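Local coordinates for protein race-specific elicitor A4 (Passalora fulva, PDB 6BN0) that binds chitin as a secreted fungal effector with a CBM14 chitin-binding domain, and triggers a hypersensitive response in tomato plants carrying Cf-4, at residues L23-D28 / W58-G63; P51-L56 / K65-P70. All coordinates share one frame; numbering follows the deposited sequence.

Contact 1 of 2, residues L23-D28 / W58-G63; sequences LYPNPD and WNDNVG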
loop_
_atom_site.group_PDB
_atom_site.type_symbol
_atom_site.label_atom_id
_atom_site.label_comp_id
_atom_site.label_asym_id
_atom_site.label_seq_id
_atom_site.Cartn_x
_atom_site.Cartn_y
_atom_site.Cartn_z
ATOM N N LEU A 23 8.768 6.931 -1.042
ATOM C CA LEU A 23 9.068 5.725 -1.822
ATOM C C LEU A 23 9.946 6.090 -3.002
ATOM O O LEU A 23 9.614 7.010 -3.760
ATOM C CB LEU A 23 7.785 5.049 -2.333
ATOM C CG LEU A 23 6.674 4.824 -1.279
ATOM C CD1 LEU A 23 5.420 4.224 -1.880
ATOM C CD2 LEU A 23 7.187 3.836 -0.208
ATOM N N TYR A 24 11.042 5.343 -3.191
ATOM C CA TYR A 24 12.081 5.720 -4.147
ATOM C C TYR A 24 12.544 4.490 -4.912
ATOM O O TYR A 24 12.390 3.361 -4.432
ATOM C CB TYR A 24 13.326 6.322 -3.472
ATOM C CG TYR A 24 13.042 7.580 -2.739
ATOM C CD1 TYR A 24 12.612 7.554 -1.429
ATOM C CD2 TYR A 24 13.223 8.819 -3.367
ATOM C CE1 TYR A 24 12.332 8.770 -0.735
ATOM C CE2 TYR A 24 12.964 10.004 -2.704
ATOM C CZ TYR A 24 12.511 9.975 -1.396
ATOM O OH TYR A 24 12.284 11.185 -0.749
ATOM N N PRO A 25 13.152 4.676 -6.081
ATOM C CA PRO A 25 13.710 3.513 -6.785
ATOM C C PRO A 25 14.841 2.890 -5.973
ATOM O O PRO A 25 15.562 3.579 -5.237
ATOM C CB PRO A 25 14.229 4.103 -8.092
ATOM C CG PRO A 25 13.506 5.393 -8.240
ATOM C CD PRO A 25 13.363 5.931 -6.846
ATOM N N ASN A 26 15.016 1.573 -6.137
ATOM C CA ASN A 26 16.221 0.911 -5.663
ATOM C C ASN A 26 17.220 0.826 -6.819
ATOM O O ASN A 26 16.915 0.160 -7.822
ATOM C CB ASN A 26 15.872 -0.491 -5.130
ATOM C CG ASN A 26 17.081 -1.233 -4.609
ATOM O OD1 ASN A 26 18.186 -0.710 -4.642
ATOM N ND2 ASN A 26 16.885 -2.469 -4.120
ATOM N N PRO A 27 18.406 1.452 -6.748
ATOM C CA PRO A 27 19.346 1.377 -7.887
ATOM C C PRO A 27 19.751 -0.027 -8.274
ATOM O O PRO A 27 20.141 -0.242 -9.430
ATOM C CB PRO A 27 20.583 2.150 -7.401
ATOM C CG PRO A 27 20.191 2.827 -6.163
ATOM C CD PRO A 27 18.935 2.271 -5.643
ATOM N N ASP A 28 19.726 -0.979 -7.342
ATOM C CA ASP A 28 20.227 -2.317 -7.646
ATOM C C ASP A 28 19.239 -3.162 -8.434
ATOM O O ASP A 28 19.637 -4.167 -9.047
ATOM C CB ASP A 28 20.580 -3.052 -6.351
ATOM C CG ASP A 28 21.759 -2.418 -5.623
ATOM O OD1 ASP A 28 22.703 -1.930 -6.295
ATOM O OD2 ASP A 28 21.731 -2.394 -4.372
ATOM N N TRP A 58 9.086 -1.426 -10.270
ATOM C CA TRP A 58 8.833 -0.115 -9.673
ATOM C C TRP A 58 8.443 0.897 -10.749
ATOM O O TRP A 58 9.124 1.020 -11.774
ATOM C CB TRP A 58 10.099 0.400 -8.930
ATOM C CG TRP A 58 9.804 1.700 -8.208
ATOM C CD1 TRP A 58 10.379 2.931 -8.429
ATOM C CD2 TRP A 58 8.822 1.887 -7.176
ATOM N NE1 TRP A 58 9.838 3.869 -7.560
ATOM C CE2 TRP A 58 8.866 3.258 -6.797
ATOM C CE3 TRP A 58 7.914 1.028 -6.532
ATOM C CZ2 TRP A 58 8.034 3.793 -5.798
ATOM C CZ3 TRP A 58 7.073 1.569 -5.527
ATOM C CH2 TRP A 58 7.154 2.941 -5.164
ATOM N N ASN A 59 7.384 1.667 -10.482
ATOM C CA ASN A 59 6.953 2.785 -11.332
ATOM C C ASN A 59 7.130 4.078 -10.522
ATOM O O ASN A 59 6.291 4.433 -9.683
ATOM C CB ASN A 59 5.504 2.564 -11.809
ATOM C CG ASN A 59 5.020 3.628 -12.782
ATOM O OD1 ASN A 59 3.954 3.465 -13.399
ATOM N ND2 ASN A 59 5.737 4.729 -12.882
ATOM N N ASP A 60 8.234 4.771 -10.768
ATOM C CA ASP A 60 8.603 5.976 -10.031
ATOM C C ASP A 60 7.915 7.221 -10.556
ATOM O O ASP A 60 8.223 8.324 -10.087
ATOM C CB ASP A 60 10.121 6.179 -10.094
ATOM C CG ASP A 60 10.653 7.017 -8.930
ATOM O OD1 ASP A 60 11.446 7.962 -9.161
ATOM O OD2 ASP A 60 10.284 6.705 -7.772
ATOM N N ASN A 61 7.031 7.099 -11.538
ATOM C CA ASN A 61 6.421 8.293 -12.119
ATOM C C ASN A 61 5.556 9.045 -11.101
ATOM O O ASN A 61 4.967 8.462 -10.188
ATOM C CB ASN A 61 5.573 7.922 -13.342
ATOM C CG ASN A 61 6.388 7.805 -14.612
ATOM O OD1 ASN A 61 7.103 8.733 -14.990
ATOM N ND2 ASN A 61 6.291 6.659 -15.281
ATOM N N VAL A 62 5.471 10.357 -11.283
ATOM C CA VAL A 62 4.605 11.178 -10.451
ATOM C C VAL A 62 3.191 10.625 -10.480
ATOM O O VAL A 62 2.654 10.298 -11.544
ATOM C CB VAL A 62 4.623 12.634 -10.944
ATOM C CG1 VAL A 62 3.503 13.405 -10.274
ATOM C CG2 VAL A 62 5.955 13.264 -10.658
ATOM N N GLY A 63 2.586 10.505 -9.311
ATOM C CA GLY A 63 1.230 10.018 -9.257
ATOM C C GLY A 63 1.109 8.516 -9.265
ATOM O O GLY A 63 -0.011 7.998 -9.095
HETATM O O HOH W 1 10.338 8.579 -5.903
#
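Leu23 and Pro25 pack against Trp58 where the two antiparallel sheets of the CBM14 chitin-binding domain meet. Strand 23-25 is an outer strand of the three-stranded sheet, and strand 57-59 belongs to the two-stranded one.

Leu23 CB lies 3.6 Å from Trp58 CH2, and the two side chains cross at about a right angle. Pro25 meets the other end of the indole, with its CG 4.0 Å from Trp58 CD1. Between them, Tyr24 O sits over one face, offset toward the rim. Trp58 CG is anti to its own backbone N (chi1 -175°), which carries the ring across to strand 23-25. Tyr33 of strand 32-38 also stacks on this ring. Leu23 also touches bound N-acetylglucosamine.

Asp60 supplies the polar part. Trp58 NE1 donates to Asp60 OD2 at 2.9 Å, nearly straight at 164°. The oxygen lies in the indole plane and is met on its anti side, tilted 30° out of the carboxylate plane. This should help fix the rotation of the indole. Pro25 crosses the Asp60 side chain at about a right angle, with Pro25 CD 3.3 Å from Asp60 OD2. No direct hydrogen bond joins the segments. One water bridges them, donating to Leu23 O at 2.8 Å and to Asp60 OD2 at 2.6 Å.

Contact 2 of 2, residues P51-L56 / K65-P70; sequences PCPKGL and KWCDYP. With NAG (2-acetamido-2-deoxy-beta-D-glucopyranose), chain E; NAG (2-acetamido-2-deoxy-beta-D-glucopyranose), chain B; NAG (2-acetamido-2-deoxy-beta-D-glucopyranose), chain F; NAG (2-acetamido-2-deoxy-beta-D-glucopyranose), chain C.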
loop_
_atom_site.group_PDB
_atom_site.type_symbol
_atom_site.label_atom_id
_atom_site.label_comp_id
_atom_site.label_asym_id
_atom_site.label_seq_id
_atom_site.Cartn_x
_atom_site.Cartn_y
_atom_site.Cartn_z
ATOM N N PRO A 51 9.912 -5.444 -1.404
ATOM C CA PRO A 51 9.727 -6.187 -2.662
ATOM C C PRO A 51 8.484 -5.762 -3.438
ATOM O O PRO A 51 7.434 -5.457 -2.868
ATOM C CB PRO A 51 9.599 -7.636 -2.169
ATOM C CG PRO A 51 8.917 -7.480 -0.786
ATOM C CD PRO A 51 9.581 -6.253 -0.210
ATOM N N CYS A 52 8.576 -5.793 -4.763
ATOM C CA CYS A 52 7.363 -5.783 -5.590
ATOM C C CYS A 52 6.769 -7.191 -5.675
ATOM O O CYS A 52 7.462 -8.187 -5.429
ATOM C CB CYS A 52 7.686 -5.257 -6.995
ATOM S SG CYS A 52 7.905 -3.436 -7.143
ATOM N N PRO A 53 5.468 -7.309 -5.974
ATOM C CA PRO A 53 4.888 -8.640 -6.188
ATOM C C PRO A 53 5.495 -9.249 -7.431
ATOM O O PRO A 53 6.094 -8.548 -8.235
ATOM C CB PRO A 53 3.376 -8.379 -6.391
ATOM C CG PRO A 53 3.143 -7.073 -5.659
ATOM C CD PRO A 53 4.412 -6.270 -5.959
ATOM N N LYS A 54 5.358 -10.575 -7.549
ATOM C CA LYS A 54 5.834 -11.317 -8.703
ATOM C C LYS A 54 5.403 -10.670 -10.008
ATOM O O LYS A 54 4.216 -10.398 -10.214
ATOM C CB LYS A 54 5.315 -12.754 -8.631
ATOM C CG LYS A 54 5.809 -13.682 -9.759
ATOM C CD LYS A 54 5.223 -15.113 -9.542
ATOM C CE LYS A 54 5.693 -16.078 -10.614
ATOM N NZ LYS A 54 5.124 -17.476 -10.468
ATOM N N GLY A 55 6.371 -10.426 -10.896
ATOM C CA GLY A 55 6.072 -9.964 -12.243
ATOM C C GLY A 55 6.065 -8.447 -12.407
ATOM O O GLY A 55 6.011 -7.958 -13.544
ATOM N N LEU A 56 6.111 -7.698 -11.317
ATOM C CA LEU A 56 5.939 -6.252 -11.342
ATOM C C LEU A 56 7.265 -5.545 -11.113
ATOM O O LEU A 56 8.217 -6.106 -10.549
ATOM C CB LEU A 56 4.948 -5.796 -10.272
ATOM C CG LEU A 56 3.574 -6.465 -10.460
ATOM C CD1 LEU A 56 2.524 -5.788 -9.540
ATOM C CD2 LEU A 56 3.127 -6.367 -11.948
ATOM N N LYS A 65 4.210 5.758 -8.076
ATOM C CA LYS A 65 4.951 5.354 -6.872
ATOM C C LYS A 65 4.424 4.031 -6.384
ATOM O O LYS A 65 4.018 3.853 -5.226
ATOM C CB LYS A 65 4.889 6.430 -5.772
ATOM C CG LYS A 65 5.274 7.779 -6.298
ATOM C CD LYS A 65 6.728 7.835 -6.755
ATOM C CE LYS A 65 7.040 9.325 -7.133
ATOM N NZ LYS A 65 8.458 9.590 -7.560
ATOM N N TRP A 66 4.369 3.099 -7.315
ATOM C CA TRP A 66 3.863 1.787 -7.000
ATOM C C TRP A 66 4.492 0.774 -7.943
ATOM O O TRP A 66 5.122 1.127 -8.948
ATOM C CB TRP A 66 2.326 1.773 -7.054
ATOM C CG TRP A 66 1.707 2.080 -8.372
ATOM C CD1 TRP A 66 2.215 1.823 -9.630
ATOM C CD2 TRP A 66 0.402 2.638 -8.572
ATOM N NE1 TRP A 66 1.296 2.191 -10.589
ATOM C CE2 TRP A 66 0.171 2.685 -9.962
ATOM C CE3 TRP A 66 -0.608 3.082 -7.699
ATOM C CZ2 TRP A 66 -1.036 3.191 -10.511
ATOM C CZ3 TRP A 66 -1.798 3.583 -8.253
ATOM C CH2 TRP A 66 -1.999 3.625 -9.629
ATOM N N CYS A 67 4.315 -0.508 -7.609
ATOM C CA CYS A 67 4.756 -1.578 -8.499
ATOM C C CYS A 67 3.776 -1.755 -9.659
ATOM O O CYS A 67 2.557 -1.660 -9.478
ATOM C CB CYS A 67 4.904 -2.859 -7.683
ATOM S SG CYS A 67 6.059 -2.701 -6.316
ATOM N N ASP A 68 4.301 -1.998 -10.861
ATOM C CA ASP A 68 3.487 -1.893 -12.084
ATOM C C ASP A 68 3.933 -2.944 -13.086
ATOM O O ASP A 68 4.972 -3.590 -12.902
ATOM C CB ASP A 68 3.594 -0.470 -12.708
ATOM C CG ASP A 68 2.242 0.026 -13.324
ATOM O OD1 ASP A 68 1.395 -0.795 -13.720
ATOM O OD2 ASP A 68 1.983 1.239 -13.366
ATOM N N TYR A 69 3.142 -3.116 -14.161
ATOM C CA TYR A 69 3.579 -4.015 -15.223
ATOM C C TYR A 69 4.860 -3.469 -15.842
ATOM O O TYR A 69 5.025 -2.233 -15.959
ATOM C CB TYR A 69 2.511 -4.203 -16.322
ATOM C CG TYR A 69 1.208 -4.710 -15.756
ATOM C CD1 TYR A 69 1.101 -6.007 -15.273
ATOM C CD2 TYR A 69 0.089 -3.880 -15.684
ATOM C CE1 TYR A 69 -0.086 -6.481 -14.758
ATOM C CE2 TYR A 69 -1.096 -4.342 -15.174
ATOM C CZ TYR A 69 -1.181 -5.637 -14.712
ATOM O OH TYR A 69 -2.365 -6.101 -14.186
ATOM N N PRO A 70 5.772 -4.349 -16.272
ATOM C CA PRO A 70 7.069 -3.866 -16.815
ATOM C C PRO A 70 6.961 -2.838 -17.919
ATOM O O PRO A 70 7.723 -1.864 -17.905
ATOM C CB PRO A 70 7.733 -5.163 -17.298
ATOM C CG PRO A 70 7.214 -6.212 -16.265
ATOM C CD PRO A 70 5.742 -5.816 -16.085
HETATM C C1 NAG E . -4.011 -1.247 -11.237
HETATM C C2 NAG E . -3.593 -2.393 -12.149
HETATM C C3 NAG E . -4.338 -2.324 -13.501
HETATM C C4 NAG E . -5.840 -2.169 -13.260
HETATM C C5 NAG E . -6.144 -1.071 -12.240
HETATM C C6 NAG E . -7.605 -1.030 -11.865
HETATM C C7 NAG E . -1.465 -3.492 -11.824
HETATM C C8 NAG E . 0.038 -3.491 -12.010
HETATM N N2 NAG E . -2.139 -2.455 -12.312
HETATM O O3 NAG E . -4.148 -3.544 -14.221
HETATM O O4 NAG E . -6.552 -1.863 -14.456
HETATM O O5 NAG E . -5.401 -1.294 -11.031
HETATM O O6 NAG E . -7.868 -0.051 -10.872
HETATM O O7 NAG E . -2.045 -4.415 -11.282
HETATM C C1 NAG B . -2.953 0.120 -6.216
HETATM C C2 NAG B . -4.218 0.591 -6.969
HETATM C C3 NAG B . -4.453 -0.270 -8.228
HETATM C C4 NAG B . -3.180 -0.425 -9.045
HETATM C C5 NAG B . -2.035 -0.904 -8.153
HETATM C C6 NAG B . -0.719 -1.032 -8.910
HETATM C C7 NAG B . -6.230 1.505 -5.881
HETATM C C8 NAG B . -7.373 1.219 -4.939
HETATM N N2 NAG B . -5.373 0.498 -6.086
HETATM O O3 NAG B . -5.464 0.368 -9.002
HETATM O O4 NAG B . -3.293 -1.457 -10.022
HETATM O O5 NAG B . -1.847 0.051 -7.115
HETATM O O6 NAG B . 0.361 -1.347 -8.035
HETATM O O7 NAG B . -6.092 2.597 -6.431
HETATM C C1 NAG F . -4.605 -5.749 -9.720
HETATM C C2 NAG F . -4.409 -6.966 -10.636
HETATM C C3 NAG F . -5.332 -6.886 -11.851
HETATM C C4 NAG F . -6.775 -6.618 -11.439
HETATM C C5 NAG F . -6.838 -5.384 -10.537
HETATM C C6 NAG F . -8.212 -5.112 -9.980
HETATM C C7 NAG F . -2.185 -8.035 -10.795
HETATM C C8 NAG F . -0.780 -7.897 -11.348
HETATM N N2 NAG F . -3.025 -7.030 -11.077
HETATM O O3 NAG F . -5.242 -8.107 -12.583
HETATM O O4 NAG F . -7.528 -6.325 -12.611
HETATM O O5 NAG F . -5.985 -5.584 -9.408
HETATM O O6 NAG F . -8.205 -3.875 -9.277
HETATM O O7 NAG F . -2.527 -9.004 -10.127
HETATM C C1 NAG C . 0.091 -3.283 -0.911
HETATM C C2 NAG C . 0.544 -4.043 -2.157
HETATM C C3 NAG C . -0.393 -3.770 -3.337
HETATM C C4 NAG C . -1.857 -3.926 -2.934
HETATM C C5 NAG C . -2.147 -3.159 -1.657
HETATM C C6 NAG C . -3.559 -3.445 -1.171
HETATM C C7 NAG C . 2.908 -4.513 -2.567
HETATM C C8 NAG C . 4.247 -3.931 -2.978
HETATM N N2 NAG C . 1.894 -3.651 -2.509
HETATM O O3 NAG C . -0.094 -4.680 -4.391
HETATM O O4 NAG C . -2.743 -3.343 -3.894
HETATM O O5 NAG C . -1.248 -3.595 -0.625
HETATM O O6 NAG C . -3.844 -2.787 0.052
HETATM O O7 NAG C . 2.769 -5.703 -2.268
#
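Cys52 and Cys67 form a disulfide that ties the loop after strand 45-51 to strand 66-68, in the two-stranded sheet of the CBM14 domain. The SG atoms of Cys52 and Cys67 are 2.2 Å apart, with chi3 -81°.

Apolar packing continues beside this bridge. Pro53 CD and Leu56 CB both approach Cys67 CB. A type II turn from Pro53 to Leu56 brings Leu56 back to the strand, where Leu56 CA lies 3.2 Å from Asp68 O in a CA-H...O contact. Leu56 CD2 also reaches Tyr69 CD1. Beyond it, the Pro70 ring rests on Gly55 O.

Asp68 links the two aromatic residues of the glycan site. Trp66 NE1 donates to Asp68 OD2 at 3.0 Å from above the carboxylate plane, while OD2 itself lies in the indole plane. Asp68 OD1 accepts from Tyr69 N.

Several N-acetylglucosamine units meet this surface. The chain B sugar puts C6 over the centre of one Trp66 face, and its O6 donates to Cys67 O at 2.6 Å. The acetyl methyl C8 of the chain E sugar covers one face of Tyr69, offset toward the rim. C8 of the chain C sugar lies 3.5 Å from Pro51 O. Tyr69 OH hydrogen-bonds O3 of the chain E sugar at 3.1 Å and weakly accepts from N2 of the chain F sugar at 3.3 Å.

How the contacts relate
The centres of contacts 1 and 2 lie about 10 Å apart within one chitin-binding domain. Their segments alternate along the chain, in the order 23-28, 51-56, 58-63 and 65-70. Strands 57-59 and 66-68 follow each other and pair antiparallel in the two-stranded sheet. A probable hydrogen bond from Asn59 N to Trp66 O joins them, and Lys65 NZ forms a salt bridge with Asp60 OD2. Contact 1 packs this small sheet against the three-stranded one. Contact 2 fastens its other strand to the loop leaving strand 45-51. Leu23 of the three-stranded sheet and Trp66 to Tyr69 both line the glycan site, so chitin binds across the parts that contact 1 packs together.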